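Local atomic coordinates of putative phosphosugar isomerase (Clostridium difficile, PDB entry 3G68), a protein that probably binds a phosphorylated sugar through its paired SIS domains and may act as an isomerase related to glucosamine-6-phosphate synthase. Residues T144-M155 with Y308-Q319. Sequence-based numbering, arbitrary orientation.
Sequences TKGYYCTKLNLM and YYQTFNFIVPIQ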
ATOM      1  N   THR B 144      35.351 -33.757 -13.240  1.00 10.24           N
ATOM      2  CA  THR B 144      34.032 -33.305 -13.718  1.00 10.77           C
ATOM      3  C   THR B 144      34.059 -31.799 -13.846  1.00 10.22           C
ATOM      4  O   THR B 144      33.979 -31.254 -14.943  1.00 11.09           O
ATOM      5  CB  THR B 144      32.913 -33.802 -12.769  1.00 12.22           C
ATOM      6  OG1 THR B 144      33.202 -33.427 -11.430  1.00 13.97           O
ATOM      7  CG2 THR B 144      32.791 -35.376 -12.820  1.00 10.15           C
ATOM      8  N   LYS B 145      34.170 -31.124 -12.716  1.00 11.65           N
ATOM      9  CA  LYS B 145      34.308 -29.661 -12.667  1.00 11.76           C
ATOM     10  C   LYS B 145      35.304 -29.124 -13.696  1.00 11.01           C
ATOM     11  O   LYS B 145      35.028 -28.175 -14.423  1.00  9.80           O
ATOM     12  CB  LYS B 145      34.795 -29.271 -11.249  1.00 11.22           C
ATOM     13  CG  LYS B 145      35.150 -27.821 -11.063  1.00 11.21           C
ATOM     14  CD  LYS B 145      35.542 -27.538  -9.607  1.00 13.68           C
ATOM     15  CE  LYS B 145      36.884 -28.165  -9.202  1.00 12.38           C
ATOM     16  NZ  LYS B 145      37.412 -27.535  -7.909  1.00 16.27           N
ATOM     17  N   GLY B 146      36.491 -29.712 -13.718  1.00 11.86           N
ATOM     18  CA  GLY B 146      37.550 -29.282 -14.638  1.00 11.70           C
ATOM     19  C   GLY B 146      37.213 -29.407 -16.112  1.00 11.90           C
ATOM     20  O   GLY B 146      37.615 -28.561 -16.913  1.00 11.44           O
ATOM     21  N   TYR B 147      36.440 -30.433 -16.452  1.00 10.77           N
ATOM     22  CA  TYR B 147      35.974 -30.637 -17.818  1.00 11.06           C
ATOM     23  C   TYR B 147      35.070 -29.459 -18.221  1.00 10.55           C
ATOM     24  O   TYR B 147      35.340 -28.820 -19.231  1.00  9.33           O
ATOM     25  CB  TYR B 147      35.256 -32.002 -17.953  1.00 10.85           C
ATOM     26  CG  TYR B 147      34.679 -32.281 -19.334  1.00  8.95           C
ATOM     27  CD1 TYR B 147      35.499 -32.305 -20.464  1.00 10.87           C
ATOM     28  CD2 TYR B 147      33.311 -32.499 -19.521  1.00 10.71           C
ATOM     29  CE1 TYR B 147      34.978 -32.557 -21.716  1.00 10.50           C
ATOM     30  CE2 TYR B 147      32.786 -32.735 -20.796  1.00  7.78           C
ATOM     31  CZ  TYR B 147      33.633 -32.776 -21.878  1.00  6.43           C
ATOM     32  OH  TYR B 147      33.155 -33.044 -23.144  1.00  9.45           O
ATOM     33  N   TYR B 148      34.000 -29.199 -17.449  1.00 11.12           N
ATOM     34  CA  TYR B 148      33.081 -28.069 -17.686  1.00  9.60           C
ATOM     35  C   TYR B 148      33.810 -26.712 -17.745  1.00  9.86           C
ATOM     36  O   TYR B 148      33.584 -25.913 -18.649  1.00 10.02           O
ATOM     37  CB  TYR B 148      31.998 -28.001 -16.627  1.00  9.81           C
ATOM     38  CG  TYR B 148      30.988 -29.116 -16.744  1.00  9.09           C
ATOM     39  CD1 TYR B 148      30.091 -29.166 -17.820  1.00 12.23           C
ATOM     40  CD2 TYR B 148      30.904 -30.100 -15.775  1.00 10.75           C
ATOM     41  CE1 TYR B 148      29.155 -30.198 -17.932  1.00 14.96           C
ATOM     42  CE2 TYR B 148      29.960 -31.121 -15.870  1.00 12.85           C
ATOM     43  CZ  TYR B 148      29.102 -31.164 -16.949  1.00 12.13           C
ATOM     44  OH  TYR B 148      28.175 -32.162 -17.069  1.00 12.20           O
ATOM     45  N   CYS B 149      34.691 -26.457 -16.778  1.00  9.82           N
ATOM     46  CA  CYS B 149      35.378 -25.182 -16.746  1.00 10.05           C
ATOM     47  C   CYS B 149      36.381 -25.033 -17.903  1.00 10.62           C
ATOM     48  O   CYS B 149      36.622 -23.913 -18.322  1.00 12.83           O
ATOM     49  CB  CYS B 149      36.056 -24.956 -15.394  1.00 10.92           C
ATOM     50  SG  CYS B 149      34.951 -24.789 -13.998  1.00 13.10           S
ATOM     51  N   THR B 150      36.929 -26.134 -18.439  1.00 10.71           N
ATOM     52  CA  THR B 150      37.874 -26.076 -19.580  1.00 11.58           C
ATOM     53  C   THR B 150      37.081 -25.799 -20.881  1.00 12.63           C
ATOM     54  O   THR B 150      37.466 -24.952 -21.709  1.00 13.82           O
ATOM     55  CB  THR B 150      38.739 -27.374 -19.663  1.00 13.84           C
ATOM     56  OG1 THR B 150      39.550 -27.472 -18.467  1.00  9.81           O
ATOM     57  CG2 THR B 150      39.632 -27.397 -20.916  1.00  9.07           C
ATOM     58  N   LYS B 151      35.948 -26.486 -21.063  1.00 10.46           N
ATOM     59  CA  LYS B 151      35.066 -26.184 -22.187  1.00 10.62           C
ATOM     60  C   LYS B 151      34.635 -24.701 -22.159  1.00 10.47           C
ATOM     61  O   LYS B 151      34.675 -24.031 -23.177  1.00  9.50           O
ATOM     62  CB  LYS B 151      33.828 -27.056 -22.179  1.00  9.85           C
ATOM     63  CG  LYS B 151      34.099 -28.536 -22.443  1.00 10.84           C
ATOM     64  CD  LYS B 151      32.776 -29.285 -22.624  1.00 10.11           C
ATOM     65  CE  LYS B 151      31.963 -29.428 -21.305  1.00  7.90           C
ATOM     66  NZ  LYS B 151      30.773 -30.280 -21.487  1.00  8.79           N
ATOM     67  N   LEU B 152      34.232 -24.204 -20.989  1.00 11.30           N
ATOM     68  CA  LEU B 152      33.843 -22.797 -20.853  1.00 10.83           C
ATOM     69  C   LEU B 152      35.000 -21.885 -21.243  1.00 11.32           C
ATOM     70  O   LEU B 152      34.818 -20.940 -21.996  1.00 13.32           O
ATOM     71  CB  LEU B 152      33.425 -22.470 -19.418  1.00 10.51           C
ATOM     72  CG  LEU B 152      33.001 -21.037 -19.091  1.00 11.12           C
ATOM     73  CD1 LEU B 152      31.881 -20.515 -19.996  1.00  8.39           C
ATOM     74  CD2 LEU B 152      32.522 -21.004 -17.630  1.00  9.60           C
ATOM     75  N   ASN B 153      36.184 -22.185 -20.735  1.00 12.00           N
ATOM     76  CA  ASN B 153      37.401 -21.382 -21.001  1.00 13.06           C
ATOM     77  C   ASN B 153      37.714 -21.272 -22.496  1.00 13.31           C
ATOM     78  O   ASN B 153      38.068 -20.193 -22.997  1.00 12.15           O
ATOM     79  CB  ASN B 153      38.613 -21.964 -20.242  1.00 14.37           C
ATOM     80  CG  ASN B 153      39.381 -20.903 -19.470  1.00 15.71           C
ATOM     81  OD1 ASN B 153      38.779 -20.083 -18.765  1.00 19.06           O
ATOM     82  ND2 ASN B 153      40.704 -20.920 -19.576  1.00 17.66           N
ATOM     83  N   LEU B 154      37.560 -22.392 -23.202  1.00 12.30           N
ATOM     84  CA  LEU B 154      37.692 -22.454 -24.660  1.00 13.29           C
ATOM     85  C   LEU B 154      36.622 -21.610 -25.384  1.00 13.47           C
ATOM     86  O   LEU B 154      36.916 -20.956 -26.379  1.00 14.99           O
ATOM     87  CB  LEU B 154      37.621 -23.887 -25.154  1.00 10.53           C
ATOM     88  CG  LEU B 154      38.856 -24.753 -24.889  1.00 13.54           C
ATOM     89  CD1 LEU B 154      38.506 -26.231 -25.018  1.00  9.24           C
ATOM     90  CD2 LEU B 154      39.977 -24.355 -25.850  1.00 13.21           C
HETATM   91  N   MSE B 155      35.384 -21.651 -24.903  1.00 12.63           N
HETATM   92  CA  MSE B 155      34.343 -20.855 -25.489  1.00 13.92           C
HETATM   93  C   MSE B 155      34.627 -19.361 -25.273  1.00 12.37           C
HETATM   94  O   MSE B 155      34.404 -18.577 -26.175  1.00 13.93           O
HETATM   95  CB  MSE B 155      32.969 -21.221 -24.919  1.00 13.92           C
HETATM   96  CG  MSE B 155      32.483 -22.575 -25.380  1.00 14.72           C
HETATM   97 SE   MSE B 155      30.724 -22.895 -24.640  0.75 20.63          SE
HETATM   98  CE  MSE B 155      30.158 -24.407 -25.714  1.00 11.21           C
ATOM     99  N   TYR B 308      25.049 -25.791 -28.796  1.00 13.08           N
ATOM    100  CA  TYR B 308      26.349 -25.597 -28.212  1.00 12.48           C
ATOM    101  C   TYR B 308      26.270 -25.538 -26.690  1.00 10.91           C
ATOM    102  O   TYR B 308      27.022 -26.228 -26.010  1.00  9.34           O
ATOM    103  CB  TYR B 308      26.986 -24.320 -28.732  1.00 13.65           C
ATOM    104  CG  TYR B 308      26.997 -24.219 -30.244  1.00 17.27           C
ATOM    105  CD1 TYR B 308      27.762 -25.097 -31.003  1.00 19.76           C
ATOM    106  CD2 TYR B 308      26.255 -23.228 -30.911  1.00 16.57           C
ATOM    107  CE1 TYR B 308      27.785 -25.022 -32.384  1.00 23.70           C
ATOM    108  CE2 TYR B 308      26.265 -23.149 -32.308  1.00 22.49           C
ATOM    109  CZ  TYR B 308      27.050 -24.041 -33.036  1.00 22.05           C
ATOM    110  OH  TYR B 308      27.097 -23.981 -34.415  1.00 25.34           O
ATOM    111  N   TYR B 309      25.346 -24.753 -26.156  1.00 11.05           N
ATOM    112  CA  TYR B 309      25.309 -24.544 -24.686  1.00  9.35           C
ATOM    113  C   TYR B 309      24.697 -25.675 -23.864  1.00  8.66           C
ATOM    114  O   TYR B 309      24.901 -25.744 -22.636  1.00  8.05           O
ATOM    115  CB  TYR B 309      24.711 -23.156 -24.318  1.00  9.84           C
ATOM    116  CG  TYR B 309      25.406 -22.011 -25.043  1.00 10.39           C
ATOM    117  CD1 TYR B 309      26.794 -21.960 -25.154  1.00 10.65           C
ATOM    118  CD2 TYR B 309      24.664 -20.980 -25.635  1.00  8.57           C
ATOM    119  CE1 TYR B 309      27.431 -20.912 -25.846  1.00 14.87           C
ATOM    120  CE2 TYR B 309      25.288 -19.942 -26.283  1.00  9.26           C
ATOM    121  CZ  TYR B 309      26.664 -19.914 -26.402  1.00 11.10           C
ATOM    122  OH  TYR B 309      27.286 -18.890 -27.073  1.00 11.80           O
ATOM    123  N   GLN B 310      24.000 -26.583 -24.532  1.00  9.21           N
ATOM    124  CA  GLN B 310      23.488 -27.808 -23.885  1.00  9.78           C
ATOM    125  C   GLN B 310      24.620 -28.622 -23.288  1.00  7.29           C
ATOM    126  O   GLN B 310      24.371 -29.479 -22.434  1.00  8.26           O
ATOM    127  CB  GLN B 310      22.689 -28.670 -24.879  1.00 10.17           C
ATOM    128  CG  GLN B 310      23.539 -29.245 -26.028  1.00 12.40           C
ATOM    129  CD  GLN B 310      22.742 -30.099 -27.014  1.00 11.30           C
ATOM    130  OE1 GLN B 310      21.686 -30.635 -26.701  1.00 12.32           O
ATOM    131  NE2 GLN B 310      23.258 -30.212 -28.214  1.00 10.94           N
ATOM    132  N   THR B 311      25.849 -28.397 -23.749  1.00  6.17           N
ATOM    133  CA  THR B 311      27.019 -29.082 -23.217  1.00  8.60           C
ATOM    134  C   THR B 311      27.169 -28.874 -21.693  1.00  7.42           C
ATOM    135  O   THR B 311      27.767 -29.671 -21.020  1.00  8.66           O
ATOM    136  CB  THR B 311      28.329 -28.678 -23.956  1.00  9.15           C
ATOM    137  OG1 THR B 311      29.384 -29.591 -23.604  1.00  9.11           O
ATOM    138  CG2 THR B 311      28.737 -27.238 -23.611  1.00  7.93           C
ATOM    139  N   PHE B 312      26.636 -27.794 -21.153  1.00  9.95           N
ATOM    140  CA  PHE B 312      26.738 -27.557 -19.703  1.00 10.13           C
ATOM    141  C   PHE B 312      25.739 -28.297 -18.852  1.00  9.51           C
ATOM    142  O   PHE B 312      25.735 -28.107 -17.638  1.00  9.96           O
ATOM    143  CB  PHE B 312      26.710 -26.057 -19.408  1.00  9.60           C
ATOM    144  CG  PHE B 312      27.835 -25.360 -20.033  1.00 12.60           C
ATOM    145  CD1 PHE B 312      29.144 -25.674 -19.644  1.00 14.42           C
ATOM    146  CD2 PHE B 312      27.637 -24.460 -21.079  1.00 12.06           C
ATOM    147  CE1 PHE B 312      30.232 -25.052 -20.282  1.00 13.70           C
ATOM    148  CE2 PHE B 312      28.723 -23.840 -21.689  1.00 11.75           C
ATOM    149  CZ  PHE B 312      30.015 -24.140 -21.285  1.00 11.75           C
ATOM    150  N   ASN B 313      24.862 -29.083 -19.480  1.00  8.90           N
ATOM    151  CA  ASN B 313      23.906 -29.886 -18.746  1.00 10.12           C
ATOM    152  C   ASN B 313      23.806 -31.353 -19.117  1.00 10.11           C
ATOM    153  O   ASN B 313      23.469 -32.143 -18.257  1.00  9.63           O
ATOM    154  CB  ASN B 313      22.489 -29.343 -18.972  1.00  9.40           C
ATOM    155  CG  ASN B 313      22.298 -27.890 -18.543  1.00 10.40           C
ATOM    156  OD1 ASN B 313      21.413 -27.237 -19.076  1.00 13.43           O
ATOM    157  ND2 ASN B 313      23.080 -27.395 -17.575  1.00  9.53           N
ATOM    158  N   PHE B 314      24.075 -31.728 -20.371  1.00  9.66           N
ATOM    159  CA  PHE B 314      23.658 -33.064 -20.846  1.00  9.89           C
ATOM    160  C   PHE B 314      24.207 -34.288 -20.125  1.00  8.81           C
ATOM    161  O   PHE B 314      23.450 -35.232 -19.860  1.00  8.21           O
ATOM    162  CB  PHE B 314      23.858 -33.252 -22.358  1.00 12.12           C
ATOM    163  CG  PHE B 314      22.624 -33.712 -23.042  1.00 10.54           C
ATOM    164  CD1 PHE B 314      22.069 -34.945 -22.746  1.00 12.97           C
ATOM    165  CD2 PHE B 314      21.970 -32.870 -23.946  1.00 14.90           C
ATOM    166  CE1 PHE B 314      20.879 -35.361 -23.384  1.00 14.15           C
ATOM    167  CE2 PHE B 314      20.797 -33.252 -24.542  1.00 15.95           C
ATOM    168  CZ  PHE B 314      20.244 -34.498 -24.253  1.00 14.61           C
ATOM    169  N   ILE B 315      25.494 -34.284 -19.798  1.00  8.66           N
ATOM    170  CA  ILE B 315      26.102 -35.456 -19.190  1.00  7.24           C
ATOM    171  C   ILE B 315      26.146 -35.444 -17.658  1.00  6.94           C
ATOM    172  O   ILE B 315      26.674 -36.377 -17.053  1.00  6.54           O
ATOM    173  CB  ILE B 315      27.480 -35.825 -19.804  1.00  9.06           C
ATOM    174  CG1 ILE B 315      28.555 -34.793 -19.532  1.00  6.32           C
ATOM    175  CG2 ILE B 315      27.367 -36.052 -21.306  1.00  5.50           C
ATOM    176  CD1 ILE B 315      29.952 -35.340 -19.903  1.00  8.64           C
ATOM    177  N   VAL B 316      25.569 -34.414 -17.033  1.00  7.36           N
ATOM    178  CA  VAL B 316      25.448 -34.375 -15.550  1.00  6.54           C
ATOM    179  C   VAL B 316      24.954 -35.722 -14.984  1.00  7.17           C
ATOM    180  O   VAL B 316      25.567 -36.241 -14.047  1.00  6.94           O
ATOM    181  CB  VAL B 316      24.573 -33.177 -15.069  1.00  5.84           C
ATOM    182  CG1 VAL B 316      24.211 -33.270 -13.583  1.00  5.55           C
ATOM    183  CG2 VAL B 316      25.308 -31.907 -15.309  1.00  4.29           C
ATOM    184  N   PRO B 317      23.847 -36.280 -15.524  1.00  7.16           N
ATOM    185  CA  PRO B 317      23.370 -37.590 -15.034  1.00  8.25           C
ATOM    186  C   PRO B 317      24.373 -38.720 -15.087  1.00  8.85           C
ATOM    187  O   PRO B 317      24.418 -39.543 -14.177  1.00 10.28           O
ATOM    188  CB  PRO B 317      22.159 -37.891 -15.925  1.00  8.27           C
ATOM    189  CG  PRO B 317      22.160 -36.844 -16.958  1.00  7.79           C
ATOM    190  CD  PRO B 317      22.870 -35.691 -16.461  1.00  7.57           C
ATOM    191  N   ILE B 318      25.185 -38.750 -16.144  1.00  7.48           N
ATOM    192  CA  ILE B 318      26.148 -39.810 -16.329  1.00  7.02           C
ATOM    193  C   ILE B 318      27.293 -39.609 -15.334  1.00  7.20           C
ATOM    194  O   ILE B 318      27.720 -40.568 -14.708  1.00  7.80           O
ATOM    195  CB  ILE B 318      26.710 -39.893 -17.786  1.00  7.64           C
ATOM    196  CG1 ILE B 318      25.581 -40.088 -18.798  1.00 10.92           C
ATOM    197  CG2 ILE B 318      27.670 -41.069 -17.882  1.00  8.65           C
ATOM    198  CD1 ILE B 318      24.807 -41.324 -18.562  1.00 11.61           C
ATOM    199  N   GLN B 319      27.785 -38.381 -15.186  1.00  8.04           N
ATOM    200  CA  GLN B 319      28.796 -38.105 -14.156  1.00  8.33           C
ATOM    201  C   GLN B 319      28.287 -38.417 -12.782  1.00  7.23           C
ATOM    202  O   GLN B 319      29.061 -38.873 -11.935  1.00  9.76           O
ATOM    203  CB  GLN B 319      29.243 -36.645 -14.211  1.00  9.66           C
ATOM    204  CG  GLN B 319      30.026 -36.303 -15.453  1.00  9.75           C
ATOM    205  CD  GLN B 319      30.016 -34.829 -15.732  1.00 13.19           C
ATOM    206  OE1 GLN B 319      29.030 -34.131 -15.439  1.00 12.38           O
ATOM    207  NE2 GLN B 319      31.116 -34.325 -16.303  1.00 10.03           N
TER
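Lys-151 kinks at chi3 (-71°), a bend that carries NZ to Thr-311; Thr-311 holds OG1 anti to its own N (chi1 -167°) and reaches it toward NZ, tip to tip. Lys-151 NZ donates to Thr-311 OG1 at 2.6 Å and also to the backbone O of Thr-311 at 3.1 Å, the latter from well above the carbonyl plane. Asp-222 completes this buried cluster, salt-bridged to Lys-151 and hydrogen-bonded to Tyr-147 OH and Thr-311 OG1, so its carboxylate probably offsets the lysine's charge. Lys-151 CE lies over one face of the Tyr-147 ring, toward its rim.

The Tyr-148 ring reaches into 308-319, with its CE1 edge 3.4 Å from Thr-311 O, in the ring plane. At its end, Tyr-148 OH donates to Gln-319 OE1 over 2.7 Å, with ring and amide planes 73° apart, while Val-316 CG2 and Ile-315 CG1 pack against the tyrosine hydroxyl. In this double-SIS protein, helix 145-165 follows the first parallel sheet, and 308-319 follows the second and ends in the first turn of helix 316-324; the contact thus joins the two halves of the chain.

Further along, selenomethionine Met-155 makes Met-aromatic contacts at two ring edges, its SE 3.6 Å from Phe-312 CZ and 4.0 Å from Tyr-309 CE1. The Phe-312 ring carries Thr-311 CG2 over the centre of one face and turns its CE1 edge to Tyr-148 O.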